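Local atomic coordinates of polyhedrin (PDB entry 5A9C), a protein that builds the crystalline lattice of cypovirus polyhedra, the microcrystalline occlusion bodies that probably protect virus particles outside the insect host. Residues R96-N101 / T145-A150; S48-A53 / E181-S186; Q125-G130 / G204-S209. One frame throughout, in Å; residues are numbered along the deposited sequence.

How the interactions relate
Interaction 2 (48-53 with 181-186) and interaction 3 (125-130 with 204-209) involve the two strands that are outermost, within the chain, in the six-stranded antiparallel sheet, 176-182 and 127-128. Interaction 1 (96-101 with 145-150) lies in the separate three-stranded sheet. The centres are about 21 Å apart for interactions 1 and 2, and about 19 Å for 1 and 3 and for 2 and 3; no two touch. Along the chain, both segments of interaction 1 fall between those of interaction 2, whereas interaction 3 alternates with each of the others. Interaction 1 thus pairs strands within one sheet, while interactions 2 and 3 join edges of the larger sheet to the strand-helix junction at 182-185 and to strand 206-208.

Interaction 1: residues R96-N101 / T145-A150; sequences RVEATN and TVKVLA
In Glu98 the first torsion (chi1 79°) sets CG between the backbone N and the carbonyl carbon, with an extended chain beyond, while Lys147 carries CG beside its backbone N and bends at chi3 (55°). The two side chains consequently run alongside each other in the same direction, and Lys147 NZ meets Glu98 OE2 at 2.8 Å in a salt bridge. The ammonium group reaches the anti side of the oxygen, 33° out of the carboxylate plane. Both residues are buried and have further partners: Lys147 NZ binds Ala115 O, Gly117 N and Asn106 ND2 bind the carboxylate, and Trp116 makes a cation-pi contact with the lysine. This network would be expected to keep both groups charged. On the same face Arg96 lies beside Leu149, whose CD2 sits over one face of the guanidinium near its rim, 3.8 Å from Arg96 NE; that nitrogen bonds to Arg94 O. Thr100 crosses Lys147 at about a right angle, its CG2 3.6 Å from Lys147 CD. Its hydroxyl starts a relay: Thr100 OG1 donates to Thr145 OG1 (2.7 Å), and Thr145 OG1 donates to Asn101 O (2.5 Å). On the opposite face of the sheet, Val97 CG2 is 4.2 Å from Val148 CG2, and both valines pack on Phe86 of strand 81-87. Hydrogen-bonded pairs Arg96-Leu149, Glu98-Lys147 and Thr100-Thr145 alternate with the non-hydrogen-bonded pairs Val97-Val148 and Ala99-Val146. Such alternation is that of a regular antiparallel ladder, here joining strand 96-100 to the central strand 145-151 of the three-stranded sheet.

Interaction 2: residues S48-A53 / E181-S186; sequences SGRYKA and EFNTES
Tyr51 and Phe182 form a hydrogen-bonded antiparallel pair where strand 51-58 meets strand 176-182, outermost within the chain in the six-stranded sheet, just before the chain turns into helix 185-195. Phe182 N donates to Tyr51 O at 2.9 Å and Tyr51 N to Phe182 O at 3.2 Å; beside them, Lys52 and Glu181 make a non-hydrogen-bonded pair. With CG beside the backbone N (chi1 -59°), the Phe182 ring presents its edge to Ala53, with CE1 3.5 Å from Ala53 CB in the ring plane. Tyr191 of helix 185-195 adds an edge-to-face ring contact. The Tyr51 ring passes obliquely across the Glu185 side chain, CE1 lying 3.9 Å from Glu185 CB, and the ring and carboxylate planes are only 6° apart. Their polar ends turn to other partners: Tyr51 OH to Gln202 NE2 and Glu185 OE2 to Tyr199 OH. Arg50 and Asn183 lie alongside each other, with Asn183 CA over one guanidinium face; the modelled approach of Arg50 NH2 to Asn183 OD1 is so short that its detail is doubtful. Before the strand, Ser48 OG accepts from Arg50 N in an ST turn, and Gly49 has backbone angles that suit a residue without a side chain. Thr184 holds the N-cap position, and a water accepts from Glu185 N while donating to Gly49 O at 2.6 Å. Lys52 NZ is held by Leu72 O and Glu70 O. A second water accepts from Lys52 NZ at 2.8 Å and donates to Glu181 OE2 at 3.1 Å.

Interaction 3: residues Q125-G130 / G204-S209; sequences QLRKAG and GLIVAS
The side chains of Arg127 and Ile206 run antiparallel alongside each other, which lays Ile206 CG1 over one face of the guanidinium, 4.2 Å from Arg127 NH2. The arginine chain, bent at chi3 (56°), carries the group on to Gly204, where NH1 and NH2 both donate to one carbonyl oxygen from the end of the group. Arg127 NH1 reaches Gly204 O at 3.1 Å from a tilt to the carbonyl plane, while Arg127 NH2 comes in at 3.2 Å from the same Gly204 O, almost in line with the C=O bond. The CG2 branch of Ile206 rests on the Ala129 methyl, 3.6 Å from CB, while CD1, at the end of the CG1 branch, comes to 3.1 Å from Lys128 O, a tight fit. The contact joins strand 127-128, outermost within the chain in the six-stranded antiparallel sheet, to the small two-stranded sheet of 199-200 and 206-208, and it does so through side chains, without a beta bridge between the two segments. Ile200 also touches Arg127, and Ala198 packs on Ala129. Past the isoleucine, Ser209 holds its hydroxyl anti to the backbone N (chi1 176°), aimed at segment 125-130. Ser209 OG donates to Ala129 O at 2.6 Å, nearly straight onto the carbonyl, and Ser209 OG itself accepts from Asp211 N. Gly130, which has no side chain, brings its CA to 4.1 Å from Ser209 OG.

Interaction 1: residues R96-N101 / T145-A150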
# COMPACT_ATOMS: atom_id res chain seq x y z
N ARG A 96 3.43 -1.98 18.78
CA ARG A 96 2.26 -2.76 19.21
C ARG A 96 1.83 -3.83 18.22
O ARG A 96 2.17 -3.80 17.03
CB ARG A 96 1.09 -1.82 19.47
CG ARG A 96 0.54 -1.17 18.22
CD ARG A 96 -0.40 -0.03 18.54
NE ARG A 96 0.31 1.13 19.07
CZ ARG A 96 -0.26 2.30 19.32
NH1 ARG A 96 -1.55 2.48 19.07
NH2 ARG A 96 0.46 3.31 19.80
N VAL A 97 1.06 -4.79 18.73
CA VAL A 97 0.51 -5.88 17.94
C VAL A 97 -0.88 -6.18 18.48
O VAL A 97 -1.14 -5.99 19.67
CB VAL A 97 1.37 -7.17 18.09
CG1 VAL A 97 0.77 -8.31 17.28
CG2 VAL A 97 2.81 -6.91 17.66
N GLU A 98 -1.77 -6.63 17.62
CA GLU A 98 -3.02 -7.19 18.10
C GLU A 98 -3.56 -8.22 17.12
O GLU A 98 -3.33 -8.13 15.92
CB GLU A 98 -4.06 -6.10 18.42
CG GLU A 98 -4.78 -5.52 17.22
CD GLU A 98 -5.78 -4.44 17.62
OE1 GLU A 98 -5.82 -4.10 18.82
OE2 GLU A 98 -6.51 -3.95 16.75
N ALA A 99 -4.25 -9.22 17.66
CA ALA A 99 -4.92 -10.22 16.85
C ALA A 99 -6.38 -9.81 16.70
O ALA A 99 -7.14 -9.83 17.67
CB ALA A 99 -4.81 -11.59 17.48
N THR A 100 -6.76 -9.43 15.49
CA THR A 100 -8.13 -9.00 15.21
C THR A 100 -8.92 -10.17 14.64
O THR A 100 -8.38 -11.27 14.48
CB THR A 100 -8.13 -7.80 14.24
OG1 THR A 100 -7.09 -7.97 13.27
CG2 THR A 100 -7.89 -6.50 15.00
N ASN A 101 -10.19 -9.95 14.33
CA ASN A 101 -11.01 -11.01 13.75
C ASN A 101 -10.79 -11.10 12.24
O ASN A 101 -9.93 -10.41 11.69
CB ASN A 101 -12.49 -10.85 14.11
CG ASN A 101 -13.17 -9.70 13.37
OD1 ASN A 101 -12.57 -9.05 12.51
ND2 ASN A 101 -14.43 -9.45 13.71
N THR A 145 -6.72 -12.43 12.49
CA THR A 145 -5.80 -11.70 11.63
C THR A 145 -4.78 -10.98 12.51
O THR A 145 -4.96 -10.90 13.72
CB THR A 145 -6.52 -10.69 10.71
OG1 THR A 145 -7.47 -9.94 11.47
CG2 THR A 145 -7.23 -11.41 9.58
N VAL A 146 -3.71 -10.49 11.90
CA VAL A 146 -2.64 -9.85 12.65
C VAL A 146 -2.36 -8.42 12.19
O VAL A 146 -2.25 -8.15 11.00
CB VAL A 146 -1.33 -10.67 12.57
CG1 VAL A 146 -0.20 -9.95 13.28
CG2 VAL A 146 -1.54 -12.07 13.15
N LYS A 147 -2.24 -7.52 13.16
CA LYS A 147 -1.90 -6.13 12.89
C LYS A 147 -0.64 -5.76 13.65
O LYS A 147 -0.52 -6.07 14.83
CB LYS A 147 -3.05 -5.21 13.32
CG LYS A 147 -4.29 -5.30 12.45
CD LYS A 147 -5.48 -4.63 13.12
CE LYS A 147 -5.18 -3.19 13.51
NZ LYS A 147 -6.30 -2.61 14.32
N VAL A 148 0.29 -5.10 12.96
CA VAL A 148 1.52 -4.66 13.61
C VAL A 148 1.80 -3.20 13.29
O VAL A 148 1.62 -2.75 12.15
CB VAL A 148 2.74 -5.51 13.19
CG1 VAL A 148 3.99 -5.04 13.93
CG2 VAL A 148 2.47 -6.98 13.46
N LEU A 149 2.24 -2.45 14.30
CA LEU A 149 2.69 -1.08 14.11
C LEU A 149 4.08 -0.88 14.71
O LEU A 149 4.32 -1.21 15.87
CB LEU A 149 1.73 -0.09 14.75
CG LEU A 149 2.23 1.36 14.80
CD1 LEU A 149 2.39 1.92 13.39
CD2 LEU A 149 1.30 2.24 15.62
N ALA A 150 5.00 -0.35 13.91
CA ALA A 150 6.33 -0.01 14.41
C ALA A 150 6.76 1.32 13.81
O ALA A 150 6.64 1.54 12.60
CB ALA A 150 7.32 -1.10 14.07

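Interaction 2: residues S48-A53 / E181-S186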
# COMPACT_ATOMS: atom_id res chain seq x y z
N SER A 48 2.26 -28.37 11.42
CA SER A 48 3.13 -29.23 10.63
C SER A 48 4.58 -29.16 11.10
O SER A 48 5.38 -30.04 10.82
CB SER A 48 3.06 -28.83 9.15
OG SER A 48 3.46 -27.48 8.98
N GLY A 49 4.91 -28.09 11.82
CA GLY A 49 6.28 -27.84 12.24
C GLY A 49 6.94 -26.84 11.31
O GLY A 49 8.04 -26.36 11.58
N ARG A 50 6.26 -26.54 10.20
CA ARG A 50 6.75 -25.56 9.24
C ARG A 50 6.44 -24.15 9.73
O ARG A 50 5.58 -23.95 10.59
CB ARG A 50 6.10 -25.78 7.88
CG ARG A 50 6.27 -27.18 7.33
CD ARG A 50 5.70 -27.29 5.92
NE ARG A 50 6.66 -27.92 5.02
CZ ARG A 50 7.52 -27.25 4.25
NH1 ARG A 50 7.52 -25.92 4.27
NH2 ARG A 50 8.36 -27.90 3.47
N TYR A 51 7.16 -23.17 9.19
CA TYR A 51 6.95 -21.76 9.51
C TYR A 51 6.86 -20.95 8.23
O TYR A 51 7.39 -21.34 7.19
CB TYR A 51 8.12 -21.22 10.34
CG TYR A 51 8.14 -21.62 11.80
CD1 TYR A 51 8.49 -22.91 12.18
CD2 TYR A 51 7.83 -20.71 12.80
CE1 TYR A 51 8.51 -23.28 13.51
CE2 TYR A 51 7.85 -21.07 14.14
CZ TYR A 51 8.20 -22.36 14.49
OH TYR A 51 8.22 -22.72 15.81
N LYS A 52 6.17 -19.82 8.30
CA LYS A 52 6.20 -18.84 7.22
C LYS A 52 6.51 -17.47 7.79
O LYS A 52 5.91 -17.05 8.78
CB LYS A 52 4.89 -18.82 6.44
CG LYS A 52 4.93 -17.89 5.23
CD LYS A 52 3.90 -18.27 4.18
CE LYS A 52 2.48 -18.04 4.64
NZ LYS A 52 1.49 -18.42 3.59
N ALA A 53 7.46 -16.78 7.18
CA ALA A 53 7.90 -15.49 7.69
C ALA A 53 7.49 -14.34 6.78
O ALA A 53 7.65 -14.41 5.56
CB ALA A 53 9.42 -15.48 7.89
N GLU A 181 9.25 -19.23 3.28
CA GLU A 181 8.77 -20.50 3.81
C GLU A 181 9.93 -21.31 4.37
O GLU A 181 10.97 -21.45 3.73
CB GLU A 181 8.04 -21.29 2.72
CG GLU A 181 6.78 -20.61 2.20
CD GLU A 181 6.13 -21.39 1.07
OE1 GLU A 181 6.84 -22.15 0.38
OE2 GLU A 181 4.90 -21.24 0.88
N PHE A 182 9.74 -21.84 5.58
CA PHE A 182 10.75 -22.68 6.22
C PHE A 182 10.19 -24.07 6.47
O PHE A 182 9.04 -24.22 6.87
CB PHE A 182 11.20 -22.06 7.54
CG PHE A 182 11.78 -20.68 7.41
CD1 PHE A 182 10.97 -19.56 7.49
CD2 PHE A 182 13.14 -20.51 7.22
CE1 PHE A 182 11.50 -18.29 7.38
CE2 PHE A 182 13.68 -19.24 7.10
CZ PHE A 182 12.86 -18.13 7.18
N ASN A 183 11.02 -25.09 6.24
CA ASN A 183 10.61 -26.47 6.47
C ASN A 183 10.58 -26.83 7.95
O ASN A 183 9.70 -27.57 8.40
CB ASN A 183 11.52 -27.44 5.71
CG ASN A 183 11.46 -27.25 4.21
OD1 ASN A 183 10.44 -26.83 3.66
ND2 ASN A 183 12.56 -27.55 3.53
N THR A 184 11.54 -26.31 8.71
CA THR A 184 11.69 -26.66 10.11
C THR A 184 12.08 -25.44 10.93
O THR A 184 12.49 -24.43 10.37
CB THR A 184 12.78 -27.73 10.31
OG1 THR A 184 14.06 -27.16 9.97
CG2 THR A 184 12.52 -28.94 9.42
N GLU A 185 11.96 -25.52 12.25
CA GLU A 185 12.36 -24.40 13.09
C GLU A 185 13.86 -24.12 12.98
O GLU A 185 14.29 -22.98 13.07
CB GLU A 185 11.98 -24.60 14.56
CG GLU A 185 12.00 -23.28 15.34
CD GLU A 185 11.91 -23.44 16.84
OE1 GLU A 185 12.07 -24.56 17.36
OE2 GLU A 185 11.68 -22.41 17.52
N SER A 186 14.65 -25.17 12.80
CA SER A 186 16.10 -24.99 12.69
C SER A 186 16.43 -24.02 11.56
O SER A 186 17.33 -23.20 11.69
CB SER A 186 16.80 -26.34 12.48
OG SER A 186 16.35 -26.98 11.30
O HOH W 1 9.72 -27.47 13.19
O HOH W 2 2.02 -20.37 1.69

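Interaction 3: residues Q125-G130 / G204-S209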
# COMPACT_ATOMS: atom_id res chain seq x y z
N GLN A 125 5.01 -6.54 27.40
CA GLN A 125 4.61 -7.77 26.73
C GLN A 125 5.63 -8.10 25.65
O GLN A 125 5.81 -9.26 25.27
CB GLN A 125 3.21 -7.64 26.12
CG GLN A 125 2.10 -7.57 27.15
CD GLN A 125 0.72 -7.57 26.51
OE1 GLN A 125 0.16 -6.51 26.23
NE2 GLN A 125 0.17 -8.76 26.29
N LEU A 126 6.31 -7.07 25.16
CA LEU A 126 7.40 -7.25 24.21
C LEU A 126 8.70 -7.58 24.95
O LEU A 126 9.18 -6.77 25.75
CB LEU A 126 7.58 -5.98 23.37
CG LEU A 126 6.32 -5.36 22.77
CD1 LEU A 126 6.66 -4.14 21.93
CD2 LEU A 126 5.54 -6.37 21.94
N ARG A 127 9.25 -8.76 24.69
CA ARG A 127 10.42 -9.23 25.42
C ARG A 127 11.72 -8.65 24.86
O ARG A 127 11.91 -8.61 23.65
CB ARG A 127 10.50 -10.76 25.39
CG ARG A 127 9.23 -11.47 25.86
CD ARG A 127 9.36 -12.98 25.72
NE ARG A 127 10.53 -13.50 26.43
CZ ARG A 127 10.91 -14.77 26.41
NH1 ARG A 127 10.22 -15.68 25.74
NH2 ARG A 127 12.00 -15.15 27.08
N LYS A 128 12.60 -8.21 25.75
CA LYS A 128 13.89 -7.65 25.34
C LYS A 128 14.83 -8.72 24.81
O LYS A 128 15.11 -9.70 25.49
CB LYS A 128 14.56 -6.92 26.51
CG LYS A 128 13.81 -5.71 27.03
CD LYS A 128 14.59 -5.04 28.15
CE LYS A 128 13.79 -3.94 28.82
NZ LYS A 128 14.56 -3.30 29.93
N ALA A 129 15.32 -8.53 23.59
CA ALA A 129 16.27 -9.46 22.99
C ALA A 129 17.57 -8.74 22.62
O ALA A 129 18.33 -9.20 21.77
CB ALA A 129 15.66 -10.11 21.75
N GLY A 130 17.81 -7.61 23.29
CA GLY A 130 18.97 -6.78 23.01
C GLY A 130 18.55 -5.33 22.98
O GLY A 130 17.36 -5.03 23.02
N GLY A 204 11.08 -21.16 24.31
CA GLY A 204 10.91 -19.84 24.88
C GLY A 204 12.21 -19.08 25.04
O GLY A 204 12.24 -17.99 25.62
N LEU A 205 13.30 -19.64 24.53
CA LEU A 205 14.61 -19.01 24.66
C LEU A 205 14.85 -17.99 23.55
O LEU A 205 14.45 -18.20 22.40
CB LEU A 205 15.73 -20.05 24.65
CG LEU A 205 15.77 -20.99 25.86
CD1 LEU A 205 16.87 -22.03 25.71
CD2 LEU A 205 15.96 -20.18 27.14
N ILE A 206 15.49 -16.89 23.90
CA ILE A 206 15.91 -15.90 22.91
C ILE A 206 17.19 -16.40 22.25
O ILE A 206 18.26 -16.41 22.88
CB ILE A 206 16.14 -14.53 23.55
CG1 ILE A 206 14.85 -14.04 24.21
CG2 ILE A 206 16.64 -13.53 22.52
CD1 ILE A 206 15.01 -12.77 25.01
N VAL A 207 17.08 -16.83 21.00
CA VAL A 207 18.18 -17.51 20.32
C VAL A 207 18.79 -16.71 19.18
O VAL A 207 19.70 -17.17 18.50
CB VAL A 207 17.73 -18.89 19.80
CG1 VAL A 207 17.38 -19.81 20.97
CG2 VAL A 207 16.55 -18.74 18.86
N ALA A 208 18.27 -15.50 18.96
CA ALA A 208 18.83 -14.60 17.97
C ALA A 208 18.64 -13.15 18.40
O ALA A 208 17.70 -12.83 19.12
CB ALA A 208 18.21 -14.84 16.59
N SER A 209 19.54 -12.28 17.96
CA SER A 209 19.51 -10.89 18.38
C SER A 209 20.16 -10.00 17.33
O SER A 209 20.97 -10.47 16.53
CB SER A 209 20.24 -10.73 19.72
OG SER A 209 20.31 -9.37 20.11